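PDB 5CGZ: 4-oxalmesaconate hydratase from Pseudomonas putida, which catalyses the zinc-dependent hydration of 4-carboxy-2-hydroxymuconate to 4-carboxy-4-hydroxy-2-oxoadipate, the third step of gallate degradation. Local coordinates for residues H25-V35 and L98-F109; F39-L48 and E56-R64. All coordinates share one frame; numbering follows the deposited sequence. Where two conformers were deposited one is given.

Contact 1 (H25-V35 and L98-F109)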
# COMPACT_ATOMS: atom_id res chain seq x y z
N HIS A 25 11.74 -29.79 -9.16
CA HIS A 25 12.56 -30.10 -8.00
C HIS A 25 12.70 -31.61 -7.78
O HIS A 25 13.73 -32.08 -7.28
CB HIS A 25 12.01 -29.40 -6.75
CG HIS A 25 12.23 -27.91 -6.75
ND1 HIS A 25 11.38 -27.04 -7.40
CD2 HIS A 25 13.22 -27.16 -6.22
CE1 HIS A 25 11.83 -25.80 -7.25
NE2 HIS A 25 12.94 -25.85 -6.54
N ALA A 26 11.68 -32.38 -8.15
CA ALA A 26 11.79 -33.84 -8.09
C ALA A 26 13.00 -34.31 -8.92
O ALA A 26 13.76 -35.19 -8.48
CB ALA A 26 10.50 -34.50 -8.58
N GLU A 27 13.19 -33.71 -10.09
CA GLU A 27 14.31 -34.08 -10.95
C GLU A 27 15.64 -33.62 -10.36
O GLU A 27 16.70 -34.11 -10.75
CB GLU A 27 14.12 -33.52 -12.36
CG GLU A 27 12.93 -34.15 -13.08
CD GLU A 27 12.87 -33.79 -14.55
OE1 GLU A 27 13.72 -33.01 -15.03
OE2 GLU A 27 11.97 -34.31 -15.25
N GLN A 28 15.58 -32.69 -9.42
CA GLN A 28 16.78 -32.26 -8.72
C GLN A 28 17.06 -33.11 -7.48
O GLN A 28 17.96 -32.80 -6.69
CB GLN A 28 16.67 -30.79 -8.32
CG GLN A 28 16.83 -29.84 -9.50
CD GLN A 28 16.48 -28.42 -9.13
OE1 GLN A 28 16.77 -27.95 -8.03
NE2 GLN A 28 15.85 -27.71 -10.06
N GLY A 29 16.30 -34.19 -7.30
CA GLY A 29 16.52 -35.06 -6.16
C GLY A 29 15.74 -34.72 -4.90
O GLY A 29 16.12 -35.13 -3.80
N TYR A 30 14.65 -33.96 -5.06
CA TYR A 30 13.78 -33.62 -3.94
C TYR A 30 12.67 -34.64 -3.78
O TYR A 30 12.05 -35.04 -4.77
CB TYR A 30 13.14 -32.24 -4.11
CG TYR A 30 14.04 -31.07 -3.85
CD1 TYR A 30 15.00 -30.68 -4.78
CD2 TYR A 30 13.90 -30.32 -2.69
CE1 TYR A 30 15.80 -29.59 -4.56
CE2 TYR A 30 14.71 -29.22 -2.46
CZ TYR A 30 15.66 -28.86 -3.39
OH TYR A 30 16.46 -27.77 -3.17
N ALA A 31 12.41 -35.04 -2.54
CA ALA A 31 11.19 -35.75 -2.21
C ALA A 31 10.09 -34.72 -2.03
O ALA A 31 9.98 -34.06 -0.99
CB ALA A 31 11.36 -36.60 -0.94
N MET A 32 9.29 -34.54 -3.08
CA MET A 32 8.22 -33.57 -3.07
C MET A 32 6.98 -34.17 -2.44
O MET A 32 6.51 -35.22 -2.87
CB MET A 32 7.92 -33.08 -4.48
CG MET A 32 9.10 -32.35 -5.15
SD MET A 32 9.64 -30.89 -4.23
CE MET A 32 8.10 -29.97 -4.12
N HIS A 33 6.45 -33.52 -1.41
CA HIS A 33 5.22 -33.97 -0.76
C HIS A 33 4.10 -32.93 -0.87
O HIS A 33 4.32 -31.74 -0.62
CB HIS A 33 5.46 -34.29 0.71
CG HIS A 33 4.27 -34.90 1.39
ND1 HIS A 33 3.71 -36.09 0.98
CD2 HIS A 33 3.52 -34.48 2.44
CE1 HIS A 33 2.67 -36.38 1.74
NE2 HIS A 33 2.53 -35.41 2.64
N VAL A 34 2.91 -33.40 -1.22
CA VAL A 34 1.74 -32.54 -1.35
C VAL A 34 0.70 -32.88 -0.29
O VAL A 34 0.31 -34.05 -0.14
CB VAL A 34 1.11 -32.66 -2.75
CG1 VAL A 34 -0.16 -31.82 -2.86
CG2 VAL A 34 2.11 -32.24 -3.81
N VAL A 35 0.25 -31.87 0.45
CA VAL A 35 -0.94 -32.01 1.29
C VAL A 35 -2.12 -31.31 0.61
O VAL A 35 -2.06 -30.10 0.35
CB VAL A 35 -0.75 -31.40 2.69
CG1 VAL A 35 -2.08 -31.42 3.44
CG2 VAL A 35 0.32 -32.14 3.47
N LEU A 98 -0.89 -30.63 10.45
CA LEU A 98 0.01 -30.05 9.46
C LEU A 98 1.42 -29.83 10.03
O LEU A 98 2.41 -30.06 9.35
CB LEU A 98 -0.56 -28.73 8.92
CG LEU A 98 0.13 -28.17 7.67
CD1 LEU A 98 0.26 -29.25 6.59
CD2 LEU A 98 -0.65 -26.97 7.12
N ALA A 99 1.51 -29.40 11.29
CA ALA A 99 2.82 -29.26 11.93
C ALA A 99 3.56 -30.59 11.96
O ALA A 99 4.78 -30.64 11.81
CB ALA A 99 2.68 -28.70 13.34
N ASP A 100 2.82 -31.69 12.16
CA ASP A 100 3.43 -33.01 12.14
C ASP A 100 3.95 -33.38 10.75
O ASP A 100 4.98 -34.03 10.62
CB ASP A 100 2.44 -34.07 12.63
CG ASP A 100 2.08 -33.91 14.11
OD1 ASP A 100 2.82 -33.21 14.85
OD2 ASP A 100 1.06 -34.48 14.54
N VAL A 101 3.24 -32.96 9.70
CA VAL A 101 3.75 -33.17 8.35
C VAL A 101 5.08 -32.44 8.19
O VAL A 101 6.04 -33.01 7.65
CB VAL A 101 2.75 -32.69 7.27
CG1 VAL A 101 3.37 -32.77 5.88
CG2 VAL A 101 1.47 -33.53 7.35
N TYR A 102 5.16 -31.20 8.67
CA TYR A 102 6.40 -30.43 8.63
C TYR A 102 7.53 -31.16 9.35
O TYR A 102 8.65 -31.25 8.84
CB TYR A 102 6.23 -29.06 9.27
CG TYR A 102 5.78 -27.93 8.35
CD1 TYR A 102 6.71 -27.17 7.64
CD2 TYR A 102 4.43 -27.59 8.23
CE1 TYR A 102 6.31 -26.12 6.81
CE2 TYR A 102 4.01 -26.53 7.41
CZ TYR A 102 4.96 -25.80 6.70
OH TYR A 102 4.56 -24.77 5.89
N ARG A 103 7.24 -31.66 10.55
CA ARG A 103 8.25 -32.34 11.35
C ARG A 103 8.76 -33.60 10.63
O ARG A 103 9.95 -33.92 10.69
CB ARG A 103 7.69 -32.69 12.74
CG ARG A 103 7.53 -31.50 13.69
CD ARG A 103 8.86 -31.11 14.29
NE ARG A 103 8.83 -29.93 15.15
CZ ARG A 103 8.59 -29.95 16.46
NH1 ARG A 103 8.32 -31.10 17.08
NH2 ARG A 103 8.61 -28.81 17.15
N ARG A 104 7.87 -34.29 9.93
CA ARG A 104 8.24 -35.51 9.21
C ARG A 104 8.97 -35.23 7.90
O ARG A 104 9.98 -35.85 7.59
CB ARG A 104 6.98 -36.34 8.93
CG ARG A 104 7.24 -37.65 8.21
CD ARG A 104 5.94 -38.40 7.94
NE ARG A 104 5.21 -37.86 6.79
CZ ARG A 104 4.01 -37.28 6.87
NH1 ARG A 104 3.40 -37.16 8.05
NH2 ARG A 104 3.42 -36.83 5.77
N VAL A 105 8.47 -34.27 7.13
CA VAL A 105 9.03 -33.99 5.82
C VAL A 105 10.29 -33.12 5.90
O VAL A 105 11.20 -33.26 5.07
CB VAL A 105 7.98 -33.29 4.92
CG1 VAL A 105 8.62 -32.78 3.63
CG2 VAL A 105 6.82 -34.25 4.63
N GLN A 106 10.35 -32.24 6.89
CA GLN A 106 11.46 -31.28 7.01
C GLN A 106 11.73 -30.55 5.68
O GLN A 106 12.85 -30.56 5.17
CB GLN A 106 12.72 -32.00 7.48
CG GLN A 106 12.61 -32.60 8.90
CD GLN A 106 12.78 -31.55 9.99
OE1 GLN A 106 13.41 -30.52 9.77
NE2 GLN A 106 12.22 -31.82 11.16
N PRO A 107 10.70 -29.90 5.12
CA PRO A 107 10.84 -29.34 3.77
C PRO A 107 11.86 -28.20 3.68
O PRO A 107 12.03 -27.44 4.64
CB PRO A 107 9.43 -28.84 3.45
CG PRO A 107 8.84 -28.52 4.81
CD PRO A 107 9.40 -29.58 5.74
N GLU A 108 12.52 -28.08 2.53
CA GLU A 108 13.44 -26.97 2.27
C GLU A 108 12.70 -25.71 1.86
O GLU A 108 13.23 -24.61 2.00
CB GLU A 108 14.45 -27.33 1.18
CG GLU A 108 15.55 -28.28 1.63
CD GLU A 108 16.57 -28.51 0.53
OE1 GLU A 108 16.65 -27.68 -0.43
OE2 GLU A 108 17.30 -29.51 0.61
N PHE A 109 11.50 -25.89 1.33
CA PHE A 109 10.65 -24.75 1.00
C PHE A 109 9.20 -25.21 0.94
O PHE A 109 8.92 -26.41 0.89
CB PHE A 109 11.08 -24.10 -0.33
CG PHE A 109 10.92 -24.98 -1.55
CD1 PHE A 109 9.72 -25.02 -2.25
CD2 PHE A 109 11.99 -25.74 -2.02
CE1 PHE A 109 9.57 -25.82 -3.38
CE2 PHE A 109 11.85 -26.54 -3.16
CZ PHE A 109 10.64 -26.58 -3.83
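The edge of the Phe-109 ring points at the face of the His-25 imidazole, an edge-to-face pair with centroids 4.5 Å apart and planes inclined at 55°. Phe-109 CZ stands over the centre of the imidazole, while CE2 comes to 3.4 Å from His-25 CD2. Phe-109 reaches this place because its CG sits between its own backbone N and carbonyl carbon (chi1 65°). Tyr-30 completes the aromatic cluster, and Met-32 SD lies obliquely to the Phe-109 ring, 5.5 Å from its centroid, in a Met-aromatic contact, while CE packs on CZ. Beside the cluster, Tyr-30 OH donates to Glu-108 OE1 at 2.7 Å, meeting the carboxylate from above its plane; Glu-108 OE2 has a salt bridge to Lys-2. His-25 ND1 bonds to Ala-21 O; in a second subunit Asn-238 ND2 bonds to Tyr-30 OH and Leu-239 N to His-25 NE2, so the cluster also belongs to the hexamer interface. In the Rossmann-like fold, helix 92-105 here packs antiparallel on strand 31-36, their local axes 10.9 Å apart. Val-35 CG2 and Val-101 CG1 meet tip to tip at 3.9 Å, and Leu-98 CD1 closes on the same Val-35 methyl. His-33, with CG anti to the backbone N (chi1 -174°), turns its ring edge to Val-101 CG1. Glu-79 OE1 binds both His-33 NE2 and Arg-104 NH2, which probably helps hold these two nitrogens 3.6 Å apart.

Contact 2 (F39-L48 and E56-R64). With ZN (zinc ion), chain C.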
# COMPACT_ATOMS: atom_id res chain seq x y z
N PHE A 39 -10.86 -31.73 -1.15
CA PHE A 39 -10.89 -32.18 -2.54
C PHE A 39 -11.52 -31.16 -3.48
O PHE A 39 -11.60 -31.40 -4.69
CB PHE A 39 -11.65 -33.51 -2.66
CG PHE A 39 -11.01 -34.65 -1.92
CD1 PHE A 39 -9.99 -35.40 -2.51
CD2 PHE A 39 -11.43 -35.00 -0.65
CE1 PHE A 39 -9.40 -36.45 -1.84
CE2 PHE A 39 -10.85 -36.06 0.03
CZ PHE A 39 -9.84 -36.79 -0.56
N GLY A 40 -11.97 -30.02 -2.94
CA GLY A 40 -12.73 -29.06 -3.74
C GLY A 40 -14.05 -29.67 -4.17
O GLY A 40 -14.61 -29.33 -5.22
N GLU A 41 -14.55 -30.58 -3.34
CA GLU A 41 -15.72 -31.39 -3.69
C GLU A 41 -17.00 -30.55 -3.87
O GLU A 41 -17.84 -30.88 -4.70
CB GLU A 41 -15.94 -32.49 -2.63
CG GLU A 41 -16.16 -32.01 -1.18
CD GLU A 41 -14.86 -31.85 -0.38
OE1 GLU A 41 -13.77 -31.72 -0.99
OE2 GLU A 41 -14.92 -31.84 0.87
N ARG A 42 -17.14 -29.46 -3.13
CA ARG A 42 -18.36 -28.65 -3.24
C ARG A 42 -18.23 -27.46 -4.19
O ARG A 42 -19.19 -27.12 -4.89
CB ARG A 42 -18.78 -28.17 -1.85
CG ARG A 42 -19.22 -29.31 -0.94
CD ARG A 42 -18.83 -29.07 0.52
NE ARG A 42 -19.45 -27.87 1.07
CZ ARG A 42 -20.66 -27.83 1.61
NH1 ARG A 42 -21.40 -28.93 1.65
NH2 ARG A 42 -21.14 -26.69 2.10
N GLY A 43 -17.07 -26.82 -4.24
CA GLY A 43 -16.93 -25.60 -5.02
C GLY A 43 -16.03 -25.64 -6.25
O GLY A 43 -15.97 -24.67 -6.99
N GLU A 44 -15.33 -26.75 -6.46
CA GLU A 44 -14.45 -26.87 -7.62
C GLU A 44 -14.76 -28.16 -8.40
O GLU A 44 -13.86 -28.79 -8.97
CB GLU A 44 -12.97 -26.84 -7.20
CG GLU A 44 -12.53 -25.55 -6.47
CD GLU A 44 -11.00 -25.44 -6.28
OE1 GLU A 44 -10.29 -26.45 -6.48
OE2 GLU A 44 -10.50 -24.34 -5.94
N SER A 45 -16.03 -28.55 -8.42
CA SER A 45 -16.43 -29.80 -9.06
C SER A 45 -17.76 -29.70 -9.82
O SER A 45 -18.57 -30.63 -9.79
CB SER A 45 -16.53 -30.91 -8.01
OG SER A 45 -15.27 -31.13 -7.39
N ALA A 46 -17.97 -28.58 -10.50
CA ALA A 46 -19.25 -28.30 -11.16
C ALA A 46 -19.66 -29.37 -12.17
O ALA A 46 -20.82 -29.77 -12.21
CB ALA A 46 -19.19 -26.93 -11.83
N LYS A 47 -18.72 -29.81 -13.00
CA LYS A 47 -19.01 -30.83 -14.01
C LYS A 47 -19.63 -32.07 -13.38
O LYS A 47 -20.62 -32.60 -13.88
CB LYS A 47 -17.75 -31.21 -14.77
CG LYS A 47 -17.32 -30.21 -15.82
CD LYS A 47 -18.23 -30.23 -17.03
CE LYS A 47 -17.50 -29.73 -18.28
NZ LYS A 47 -17.06 -28.32 -18.16
N LEU A 48 -19.05 -32.52 -12.27
CA LEU A 48 -19.58 -33.70 -11.59
C LEU A 48 -20.98 -33.45 -11.03
O LEU A 48 -21.85 -34.30 -11.16
CB LEU A 48 -18.62 -34.16 -10.49
CG LEU A 48 -17.33 -34.76 -11.04
CD1 LEU A 48 -16.42 -35.24 -9.92
CD2 LEU A 48 -17.66 -35.90 -11.99
N GLU A 56 -21.19 -36.04 -2.44
CA GLU A 56 -19.87 -35.54 -2.05
C GLU A 56 -18.87 -36.69 -2.01
O GLU A 56 -17.72 -36.54 -2.43
CB GLU A 56 -19.94 -34.81 -0.71
CG GLU A 56 -20.67 -33.47 -0.81
CD GLU A 56 -20.50 -32.59 0.42
OE1 GLU A 56 -19.55 -32.82 1.20
OE2 GLU A 56 -21.32 -31.65 0.60
N ALA A 57 -19.31 -37.86 -1.55
CA ALA A 57 -18.43 -39.03 -1.47
C ALA A 57 -17.97 -39.42 -2.87
O ALA A 57 -16.79 -39.72 -3.08
CB ALA A 57 -19.13 -40.20 -0.79
N LYS A 58 -18.89 -39.40 -3.83
CA LYS A 58 -18.53 -39.73 -5.20
C LYS A 58 -17.58 -38.68 -5.78
O LYS A 58 -16.63 -39.02 -6.49
CB LYS A 58 -19.77 -39.85 -6.08
CG LYS A 58 -20.65 -41.08 -5.82
CD LYS A 58 -21.62 -41.24 -6.99
CE LYS A 58 -22.92 -41.93 -6.61
NZ LYS A 58 -23.82 -41.95 -7.79
N VAL A 59 -17.84 -37.41 -5.48
CA VAL A 59 -16.96 -36.35 -5.99
C VAL A 59 -15.56 -36.51 -5.42
O VAL A 59 -14.57 -36.48 -6.16
CB VAL A 59 -17.51 -34.95 -5.66
CG1 VAL A 59 -16.53 -33.88 -6.14
CG2 VAL A 59 -18.86 -34.76 -6.33
N LYS A 60 -15.48 -36.72 -4.11
CA LYS A 60 -14.18 -36.90 -3.45
C LYS A 60 -13.39 -38.05 -4.07
O LYS A 60 -12.17 -37.95 -4.27
CB LYS A 60 -14.35 -37.14 -1.95
CG LYS A 60 -14.89 -35.94 -1.16
CD LYS A 60 -14.93 -36.28 0.33
CE LYS A 60 -15.66 -35.22 1.14
NZ LYS A 60 -15.58 -35.53 2.59
N ASP A 61 -14.07 -39.15 -4.38
CA ASP A 61 -13.40 -40.30 -5.00
C ASP A 61 -12.80 -39.92 -6.34
O ASP A 61 -11.65 -40.25 -6.62
CB ASP A 61 -14.37 -41.49 -5.18
CG ASP A 61 -14.72 -42.17 -3.87
OD1 ASP A 61 -13.97 -42.01 -2.88
OD2 ASP A 61 -15.75 -42.88 -3.84
N ALA A 62 -13.59 -39.23 -7.16
CA ALA A 62 -13.10 -38.81 -8.47
C ALA A 62 -11.91 -37.85 -8.32
O ALA A 62 -10.88 -38.01 -8.98
CB ALA A 62 -14.23 -38.17 -9.27
N ARG A 63 -12.04 -36.87 -7.43
CA ARG A 63 -10.97 -35.90 -7.20
C ARG A 63 -9.70 -36.58 -6.66
O ARG A 63 -8.59 -36.24 -7.08
CB ARG A 63 -11.42 -34.82 -6.22
CG ARG A 63 -12.54 -33.93 -6.73
CD ARG A 63 -12.03 -32.87 -7.69
NE ARG A 63 -12.05 -33.31 -9.09
CZ ARG A 63 -13.05 -33.08 -9.93
NH1 ARG A 63 -14.14 -32.43 -9.53
NH2 ARG A 63 -12.97 -33.51 -11.18
N ARG A 64 -9.87 -37.52 -5.73
CA ARG A 64 -8.74 -38.24 -5.14
C ARG A 64 -7.95 -38.99 -6.22
O ARG A 64 -6.72 -38.96 -6.24
CB ARG A 64 -9.22 -39.22 -4.06
CG ARG A 64 -8.10 -39.90 -3.25
CD ARG A 64 -8.64 -40.99 -2.28
NE ARG A 64 -9.53 -40.47 -1.23
CZ ARG A 64 -10.86 -40.63 -1.19
NH1 ARG A 64 -11.48 -41.31 -2.15
NH2 ARG A 64 -11.57 -40.12 -0.19
ZN ZN C . -8.80 -24.13 -4.98
O HOH W 1 -17.22 -31.80 2.19
O HOH W 2 -9.20 -23.53 -7.37
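The loop 39-45 curls against the first turns of helix 56-74, coming closest where the CA atoms of Glu-41 and Val-59 lie 5.6 Å apart, before the chain enters helix 46-50. This is the loop after strand 31-36 of the Rossmann-like fold, and it carries Glu-44, whose OE2, in one of two modelled conformers, binds the zinc ion at 2.0 Å; His-10, Asp-13 and His-123 are the other protein ligands. Phe-39 lays its ring across the helix: Lys-60 CB makes a CH-pi contact over the face, 4.2 Å from the ring centroid, while Arg-64 CB lies beside CE1. The aliphatic chain of Lys-60 then runs on past the Glu-41 carboxylate to a salt bridge with Asp-82. Glu-41 folds back, bent at chi2 (-89°), to take the Phe-39 N-H on OE1, and a water donates to both its OE2 and Glu-56 OE1. Glu-56 OE2 accepts from Arg-42 NH1 at 2.9 Å in a salt bridge, on the syn side of the carboxylate and within the guanidinium plane. Leu-48 CD1 covers one face of the Arg-63 guanidinium and also packs on Ala-62 CB. Arg-63 NE pairs with Glu-66, which helps to fix the group. At its edge, Arg-63 NH1 donates in plane to Ser-45 OG at 2.7 Å, and that hydroxyl donates in turn to Gly-40 O, 2.9 Å from OG.

How the contacts relate
From the N terminus the chain runs through helix 13-27 into residues 25-35, the first half of contact 1, and leaves strand 31-36 for the zinc-binding loop that begins contact 2. Contact 2 closes early, with only seven residues between its segments, as helix 56-74 turns back on residues 39-48. The chain then passes through strand 76-80 to helix 92-105, where residues 98-109 close the much longer loop of contact 1, which wholly encloses contact 2. With centres about 26 Å apart, the two do not touch: contact 1 joins helix 92-105 and the residues after it to strand 31-36 and the end of helix 13-27, whereas contact 2 joins the loop that follows the same strand to the start of helix 56-74.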